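Local coordinates for guanine nucleotide exchange protein (Legionella pneumophila, PDB 1XSZ) that probably promotes guanine nucleotide exchange on ADP-ribosylation factors through a Sec7 domain whose active site is covered by a C-terminal cap, at residues Thr234-Ile239 / Ala315-Pro320; Ser216-Leu221 / Ile277-Pro282. All coordinates share one frame; numbering follows the deposited sequence. Where two conformers were deposited one is given.

Interaction 1 of 2, residues Thr234-Ile239 / Ala315-Pro320; sequences TVFPGI and ADFSSP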
ATOM      1  N   THR A 234       5.131  24.980  -8.342  1.00 24.05           N
ATOM      2  CA  THR A 234       4.376  26.025  -7.662  1.00 23.56           C
ATOM      3  C   THR A 234       4.078  25.521  -6.251  1.00 22.73           C
ATOM      4  O   THR A 234       3.789  26.301  -5.345  1.00 23.63           O
ATOM      5  CB  THR A 234       3.044  26.346  -8.383  1.00 24.11           C
ATOM      6  OG1 THR A 234       2.243  25.163  -8.479  1.00 23.90           O
ATOM      7  CG2 THR A 234       3.312  26.892  -9.777  1.00 25.43           C
ATOM      8  N   VAL A 235       4.153  24.204  -6.081  1.00 21.43           N
ATOM      9  CA  VAL A 235       3.919  23.582  -4.784  1.00 21.05           C
ATOM     10  C   VAL A 235       5.271  23.388  -4.100  1.00 20.45           C
ATOM     11  O   VAL A 235       5.417  23.650  -2.902  1.00 21.41           O
ATOM     12  CB  VAL A 235       3.237  22.198  -4.932  1.00 20.08           C
ATOM     13  CG1 VAL A 235       3.037  21.568  -3.561  1.00 20.84           C
ATOM     14  CG2 VAL A 235       1.899  22.340  -5.650  1.00 20.65           C
ATOM     15  N   PHE A 236       6.251  22.933  -4.876  1.00 21.27           N
ATOM     16  CA  PHE A 236       7.603  22.691  -4.375  1.00 21.90           C
ATOM     17  C   PHE A 236       8.628  23.516  -5.149  1.00 23.92           C
ATOM     18  O   PHE A 236       9.233  23.032  -6.102  1.00 24.15           O
ATOM     19  CB  PHE A 236       7.965  21.209  -4.512  1.00 20.70           C
ATOM     20  CG  PHE A 236       7.016  20.284  -3.812  1.00 19.02           C
ATOM     21  CD1 PHE A 236       6.134  19.490  -4.540  1.00 18.68           C
ATOM     22  CD2 PHE A 236       6.998  20.207  -2.424  1.00 17.75           C
ATOM     23  CE1 PHE A 236       5.248  18.631  -3.891  1.00 19.20           C
ATOM     24  CE2 PHE A 236       6.117  19.353  -1.769  1.00 17.78           C
ATOM     25  CZ  PHE A 236       5.240  18.564  -2.504  1.00 18.67           C
ATOM     26  N   PRO A 237       8.842  24.777  -4.743  1.00 26.74           N
ATOM     27  CA  PRO A 237       9.806  25.647  -5.425  1.00 28.89           C
ATOM     28  C   PRO A 237      11.204  25.036  -5.557  1.00 30.98           C
ATOM     29  O   PRO A 237      11.915  25.296  -6.529  1.00 32.09           O
ATOM     30  CB  PRO A 237       9.801  26.901  -4.557  1.00 28.65           C
ATOM     31  CG  PRO A 237       8.389  26.948  -4.062  1.00 29.85           C
ATOM     32  CD  PRO A 237       8.147  25.508  -3.670  1.00 27.18           C
ATOM     33  N   GLY A 238      11.585  24.217  -4.581  1.00 32.48           N
ATOM     34  CA  GLY A 238      12.894  23.587  -4.603  1.00 35.14           C
ATOM     35  C   GLY A 238      13.215  22.778  -5.848  1.00 36.94           C
ATOM     36  O   GLY A 238      14.275  22.956  -6.453  1.00 36.84           O
ATOM     37  N   ILE A 239      12.305  21.892  -6.240  1.00 37.75           N
ATOM     38  CA  ILE A 239      12.516  21.047  -7.412  1.00 38.29           C
ATOM     39  C   ILE A 239      12.838  21.853  -8.667  1.00 39.29           C
ATOM     40  O   ILE A 239      12.708  23.078  -8.684  1.00 40.78           O
ATOM     41  CB  ILE A 239      11.287  20.157  -7.688  1.00 38.26           C
ATOM     42  CG1 ILE A 239      10.076  21.026  -8.023  1.00 36.70           C
ATOM     43  CG2 ILE A 239      11.004  19.282  -6.475  1.00 38.46           C
ATOM     44  CD1 ILE A 239       8.824  20.241  -8.330  1.00 37.78           C
ATOM     45  N   ALA A 315      11.550  18.168   2.155  1.00 13.44           N
ATOM     46  CA  ALA A 315      12.179  19.297   2.830  1.00 13.92           C
ATOM     47  C   ALA A 315      11.467  20.623   2.592  1.00 15.31           C
ATOM     48  O   ALA A 315      11.635  21.557   3.374  1.00 15.77           O
ATOM     49  CB  ALA A 315      13.634  19.411   2.402  1.00 15.06           C
ATOM     50  N   ASP A 316      10.672  20.707   1.526  1.00 15.93           N
ATOM     51  CA  ASP A 316       9.958  21.942   1.217  1.00 17.88           C
ATOM     52  C   ASP A 316       8.807  22.244   2.175  1.00 18.12           C
ATOM     53  O   ASP A 316       8.297  23.364   2.205  1.00 20.00           O
ATOM     54  CB  ASP A 316       9.449  21.920  -0.228  1.00 19.88           C
ATOM     55  CG  ASP A 316      10.515  22.337  -1.224  1.00 24.60           C
ATOM     56  OD1 ASP A 316      11.573  22.851  -0.790  1.00 26.92           O
ATOM     57  OD2 ASP A 316      10.301  22.169  -2.442  1.00 25.27           O
ATOM     58  N   PHE A 317       8.386  21.251   2.953  1.00 15.79           N
ATOM     59  CA  PHE A 317       7.325  21.466   3.929  1.00 15.43           C
ATOM     60  C   PHE A 317       7.925  22.131   5.160  1.00 15.52           C
ATOM     61  O   PHE A 317       9.068  21.852   5.522  1.00 17.19           O
ATOM     62  CB  PHE A 317       6.720  20.138   4.413  1.00 15.22           C
ATOM     63  CG  PHE A 317       5.783  19.479   3.442  1.00 14.02           C
ATOM     64  CD1 PHE A 317       6.267  18.696   2.401  1.00 13.77           C
ATOM     65  CD2 PHE A 317       4.409  19.609   3.601  1.00 15.80           C
ATOM     66  CE1 PHE A 317       5.396  18.045   1.536  1.00 15.32           C
ATOM     67  CE2 PHE A 317       3.530  18.960   2.739  1.00 15.81           C
ATOM     68  CZ  PHE A 317       4.029  18.176   1.707  1.00 16.11           C
ATOM     69  N   SER A 318       7.161  23.008   5.802  0.50 15.18           N
ATOM     70  CA  SER A 318       7.631  23.644   7.025  0.50 15.62           C
ATOM     71  C   SER A 318       7.518  22.548   8.076  0.50 13.72           C
ATOM     72  O   SER A 318       8.363  22.413   8.961  0.50 14.87           O
ATOM     73  CB  SER A 318       6.734  24.823   7.403  0.50 16.90           C
ATOM     74  OG  SER A 318       7.116  25.373   8.651  0.50 21.57           O
ATOM     75  N   SER A 319       6.452  21.762   7.951  0.50 13.23           N
ATOM     76  CA  SER A 319       6.185  20.651   8.851  0.50 14.21           C
ATOM     77  C   SER A 319       7.324  19.641   8.809  0.50 13.79           C
ATOM     78  O   SER A 319       7.930  19.413   7.764  0.50 13.81           O
ATOM     79  CB  SER A 319       4.884  19.953   8.445  0.50 14.86           C
ATOM     80  OG  SER A 319       4.729  18.723   9.129  0.50 18.23           O
ATOM     81  N   PRO A 320       7.630  19.023   9.957  1.00 15.70           N
ATOM     82  CA  PRO A 320       8.701  18.031  10.030  1.00 16.43           C
ATOM     83  C   PRO A 320       8.249  16.692   9.464  1.00 15.49           C
ATOM     84  O   PRO A 320       7.063  16.477   9.200  1.00 15.08           O
ATOM     85  CB  PRO A 320       8.974  17.943  11.524  1.00 18.79           C
ATOM     86  CG  PRO A 320       7.606  18.123  12.110  1.00 19.10           C
ATOM     87  CD  PRO A 320       7.051  19.276  11.289  1.00 16.74           C
TER
HETATM   88  O   HOH W   1       7.132  24.038  -0.637  1.00 38.72           O
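Asp316 reaches across to the loop Phe236-Gly238, crossing the Phe236 side chain at a slant with its carboxylate nearly coplanar with the phenyl ring. The acid skirts the rim of the ring: Asp316 CB sits at the ring edge, 3.7 Å from Phe236 CD2, while Asp316 OD2 comes within 3.3 Å of Phe236 CB. With CG beside its own backbone N and anti to the carbonyl carbon, Asp316 directs OD2 at the loop backbone, where Gly238 N donates a hydrogen bond of 3.2 Å to it. This bond is bent, 138° at the hydrogen, and arrives on the syn side of OD2, tilted 26° from the carboxylate plane. Gly238 thus presents its backbone N-H to the acid.

Further round the same ring edge comes Phe317, whose CE1 lies 3.6 Å from Phe236 CE2. The two rings meet obliquely, planes at 56° and centroids 5.9 Å apart, touching through these two atoms. Val235 CG1 sits over one face of the Phe236 ring, toward its rim, 3.7 Å above the plane. A water adds a second polar link between the loops, donating to Val235 O at 2.9 Å and to Asp316 O.

The contact thus joins two loops of the capping domain by one direct bond, one water bridge and an oblique pair of phenylalanine rings. Both phenylalanines are buried against Thr217 of helix 216-224, and Phe317 also touches Leu221 there. Phe236 additionally packs on Ala313 of helix 306-315, and helix 332-351 contributes Ile346 against Asp316 and Lys343, whose NZ is hydrogen-bonded to Ala315 O.

Interaction 2 of 2, residues Ser216-Leu221 / Ile277-Pro282; sequences STFKKL and IQVYTP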
ATOM      1  N   SER A 216       1.230  25.529   4.636  0.50 18.66           N
ATOM      2  CA  SER A 216       1.028  26.130   3.321  0.50 19.63           C
ATOM      3  C   SER A 216       1.331  25.167   2.178  0.50 18.18           C
ATOM      4  O   SER A 216       0.606  25.126   1.184  0.50 19.05           O
ATOM      5  CB  SER A 216       1.886  27.391   3.178  0.50 20.16           C
ATOM      6  OG  SER A 216       3.263  27.099   3.326  0.50 22.08           O
ATOM      7  N   THR A 217       2.401  24.392   2.317  1.00 18.74           N
ATOM      8  CA  THR A 217       2.775  23.435   1.283  1.00 18.18           C
ATOM      9  C   THR A 217       1.726  22.335   1.185  1.00 16.84           C
ATOM     10  O   THR A 217       1.365  21.916   0.088  1.00 18.31           O
ATOM     11  CB  THR A 217       4.160  22.819   1.563  1.00 18.83           C
ATOM     12  OG1 THR A 217       5.147  23.858   1.565  1.00 20.04           O
ATOM     13  CG2 THR A 217       4.523  21.803   0.489  1.00 19.78           C
ATOM     14  N   PHE A 218       1.230  21.873   2.329  1.00 17.26           N
ATOM     15  CA  PHE A 218       0.203  20.841   2.320  1.00 17.33           C
ATOM     16  C   PHE A 218      -1.032  21.353   1.588  1.00 17.67           C
ATOM     17  O   PHE A 218      -1.618  20.643   0.783  1.00 17.05           O
ATOM     18  CB  PHE A 218      -0.197  20.444   3.744  1.00 17.36           C
ATOM     19  CG  PHE A 218      -1.288  19.410   3.794  1.00 18.32           C
ATOM     20  CD1 PHE A 218      -0.994  18.062   3.629  1.00 18.61           C
ATOM     21  CD2 PHE A 218      -2.617  19.789   3.963  1.00 20.17           C
ATOM     22  CE1 PHE A 218      -2.008  17.101   3.631  1.00 19.29           C
ATOM     23  CE2 PHE A 218      -3.640  18.836   3.964  1.00 20.89           C
ATOM     24  CZ  PHE A 218      -3.331  17.490   3.798  1.00 19.61           C
ATOM     25  N   LYS A 219      -1.422  22.595   1.874  1.00 18.43           N
ATOM     26  CA  LYS A 219      -2.595  23.179   1.233  1.00 19.93           C
ATOM     27  C   LYS A 219      -2.438  23.238  -0.282  1.00 19.37           C
ATOM     28  O   LYS A 219      -3.361  22.899  -1.019  1.00 20.88           O
ATOM     29  CB  LYS A 219      -2.852  24.583   1.784  1.00 21.12           C
ATOM     30  CG  LYS A 219      -3.322  24.599   3.224  1.00 24.61           C
ATOM     31  CD  LYS A 219      -3.489  26.022   3.726  1.00 28.64           C
ATOM     32  CE  LYS A 219      -4.046  26.052   5.136  1.00 30.91           C
ATOM     33  NZ  LYS A 219      -5.417  25.474   5.190  1.00 34.33           N
ATOM     34  N   LYS A 220      -1.270  23.670  -0.747  1.00 19.37           N
ATOM     35  CA  LYS A 220      -1.024  23.750  -2.184  1.00 19.52           C
ATOM     36  C   LYS A 220      -1.019  22.356  -2.801  1.00 18.63           C
ATOM     37  O   LYS A 220      -1.502  22.148  -3.915  1.00 19.98           O
ATOM     38  CB  LYS A 220       0.312  24.442  -2.465  1.00 20.46           C
ATOM     39  CG  LYS A 220       0.326  25.930  -2.144  1.00 23.19           C
ATOM     40  CD  LYS A 220       1.675  26.547  -2.483  1.00 26.73           C
ATOM     41  CE  LYS A 220       1.676  28.053  -2.253  1.00 29.79           C
ATOM     42  NZ  LYS A 220       1.385  28.403  -0.836  1.00 31.72           N
ATOM     43  N   LEU A 221      -0.469  21.395  -2.065  1.00 18.55           N
ATOM     44  CA  LEU A 221      -0.405  20.020  -2.538  1.00 18.64           C
ATOM     45  C   LEU A 221      -1.807  19.432  -2.663  1.00 18.41           C
ATOM     46  O   LEU A 221      -2.137  18.776  -3.651  1.00 18.06           O
ATOM     47  CB  LEU A 221       0.416  19.176  -1.563  1.00 18.51           C
ATOM     48  CG  LEU A 221       0.524  17.687  -1.887  1.00 18.84           C
ATOM     49  CD1 LEU A 221       1.221  17.494  -3.218  1.00 20.35           C
ATOM     50  CD2 LEU A 221       1.298  16.992  -0.778  1.00 17.31           C
ATOM     51  N   ILE A 277       4.055  10.995  -4.431  1.00 13.47           N
ATOM     52  CA  ILE A 277       3.552  11.688  -3.262  1.00 13.30           C
ATOM     53  C   ILE A 277       2.101  11.285  -3.057  1.00 13.27           C
ATOM     54  O   ILE A 277       1.242  11.563  -3.897  1.00 13.88           O
ATOM     55  CB  ILE A 277       3.640  13.221  -3.438  1.00 14.22           C
ATOM     56  CG1 ILE A 277       5.088  13.636  -3.714  1.00 16.79           C
ATOM     57  CG2 ILE A 277       3.107  13.914  -2.197  1.00 14.50           C
ATOM     58  CD1 ILE A 277       5.261  15.131  -3.935  1.00 17.98           C
ATOM     59  N   GLN A 278       1.839  10.598  -1.952  1.00 12.23           N
ATOM     60  CA  GLN A 278       0.493  10.153  -1.614  1.00 11.99           C
ATOM     61  C   GLN A 278      -0.102  11.081  -0.573  1.00 12.54           C
ATOM     62  O   GLN A 278       0.586  11.500   0.356  1.00 12.87           O
ATOM     63  CB  GLN A 278       0.528   8.741  -1.030  1.00 12.85           C
ATOM     64  CG  GLN A 278       1.162   7.703  -1.910  1.00 13.76           C
ATOM     65  CD  GLN A 278       1.346   6.396  -1.171  1.00 12.79           C
ATOM     66  OE1 GLN A 278       0.392   5.842  -0.626  1.00 14.81           O
ATOM     67  NE2 GLN A 278       2.573   5.902  -1.144  1.00 14.63           N
ATOM     68  N   VAL A 279      -1.386  11.377  -0.708  1.00 12.66           N
ATOM     69  CA  VAL A 279      -2.066  12.247   0.233  1.00 12.56           C
ATOM     70  C   VAL A 279      -3.266  11.539   0.853  1.00 12.97           C
ATOM     71  O   VAL A 279      -4.044  10.892   0.149  1.00 13.11           O
ATOM     72  CB  VAL A 279      -2.551  13.542  -0.462  1.00 13.62           C
ATOM     73  CG1 VAL A 279      -3.324  14.399   0.519  1.00 15.14           C
ATOM     74  CG2 VAL A 279      -1.361  14.313  -1.015  1.00 15.42           C
ATOM     75  N   TYR A 280      -3.397  11.656   2.169  1.00 11.74           N
ATOM     76  CA  TYR A 280      -4.511  11.068   2.903  1.00 11.38           C
ATOM     77  C   TYR A 280      -5.095  12.108   3.851  1.00 12.07           C
ATOM     78  O   TYR A 280      -4.354  12.809   4.531  1.00 13.41           O
ATOM     79  CB  TYR A 280      -4.068   9.866   3.753  1.00 12.24           C
ATOM     80  CG  TYR A 280      -3.489   8.717   2.975  1.00 10.85           C
ATOM     81  CD1 TYR A 280      -2.181   8.763   2.504  1.00 11.68           C
ATOM     82  CD2 TYR A 280      -4.264   7.596   2.668  1.00 11.53           C
ATOM     83  CE1 TYR A 280      -1.658   7.728   1.740  1.00 12.21           C
ATOM     84  CE2 TYR A 280      -3.753   6.557   1.905  1.00 12.15           C
ATOM     85  CZ  TYR A 280      -2.452   6.629   1.439  1.00 12.53           C
ATOM     86  OH  TYR A 280      -1.951   5.626   0.649  1.00 13.13           O
ATOM     87  N   THR A 281      -6.417  12.223   3.882  1.00 12.86           N
ATOM     88  CA  THR A 281      -7.075  13.135   4.805  1.00 14.45           C
ATOM     89  C   THR A 281      -8.111  12.291   5.533  1.00 15.55           C
ATOM     90  O   THR A 281      -8.850  11.514   4.920  1.00 15.56           O
ATOM     91  CB  THR A 281      -7.733  14.346   4.093  1.00 16.94           C
ATOM     92  OG1 THR A 281      -8.688  13.894   3.133  1.00 21.80           O
ATOM     93  CG2 THR A 281      -6.678  15.181   3.401  1.00 17.62           C
ATOM     94  N   PRO A 282      -8.176  12.421   6.858  1.00 14.45           N
ATOM     95  CA  PRO A 282      -9.125  11.639   7.650  1.00 15.04           C
ATOM     96  C   PRO A 282     -10.611  11.905   7.470  1.00 15.64           C
ATOM     97  O   PRO A 282     -11.036  13.034   7.233  1.00 16.18           O
ATOM     98  CB  PRO A 282      -8.673  11.907   9.081  1.00 16.22           C
ATOM     99  CG  PRO A 282      -8.170  13.331   9.001  1.00 17.86           C
ATOM    100  CD  PRO A 282      -7.370  13.309   7.718  1.00 15.63           C
TER
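Helix 216-221 lies across strand 277-280 almost at a right angle, the two axes passing 10.8 Å apart at an angle of 94°, with Leu221 and Val279 having the nearest CA atoms. Leu221 points at the strand and packs on Val279 and Ile277. Its CG stands anti to the backbone N (chi1 177°), which carries the isobutyl group outward so that it meets Val279 tip to tip. The CD2 methyl does most of the touching, 3.8 Å from Val279 CG2 and equally 3.8 Å from Ile277 CG2, and therefore bridges two residues that project from the same face of the strand. Towards Ile277 the leucine crosses at a slant, its CD1 methyl adding a longer approach to the same CG2.

About one helical turn earlier, Phe218 stretches its ring towards the end of the strand. Thr281 CG2 meets that ring at its edge, near the plane, 4.1 Å from Phe218 CZ; Val279 CG1 approaches more obliquely, 4.3 Å from Phe218 CE1. Val279 is the shared partner, giving CG2 to Leu221 and CG1 to Phe218.

Gln278 and Tyr280 point to the other side of the strand, where Tyr280 OH donates to Gln278 OE1 and is also hydrogen-bonded to Ala106 N, and Gln278 NE2 to Glu105 OE1, so this face meets residues of the Sec7 range. The arrangement is a helix packed by apolar side chains across one face of an antiparallel sheet, in which strand 274-280 runs between 260-268 and 295-300. Leu221 also rests on Ile264 and Phe218 on Val296.

Overall arrangement
Along the chain the segments alternate, 216-221, 234-239, 277-282 and 315-320, so the two contacts cross. Interaction 2 closes a loop from helix 216-224 through strands 243-248 and 260-268 to strand 274-280; interaction 1 closes a later one, from the loop that follows that helix in the chain to the loop between helix 306-315 and strand 323-325. Their centres are about 11 Å apart, and they touch directly: Phe236 CE1 packs against Ile277 CD1 at 3.5 Å, and Thr217 OG1 makes a probable hydrogen bond with Asp316 O. Together they tie helix 216-224, the sheet and the loop following helix 306-315 into one body within the capping domain.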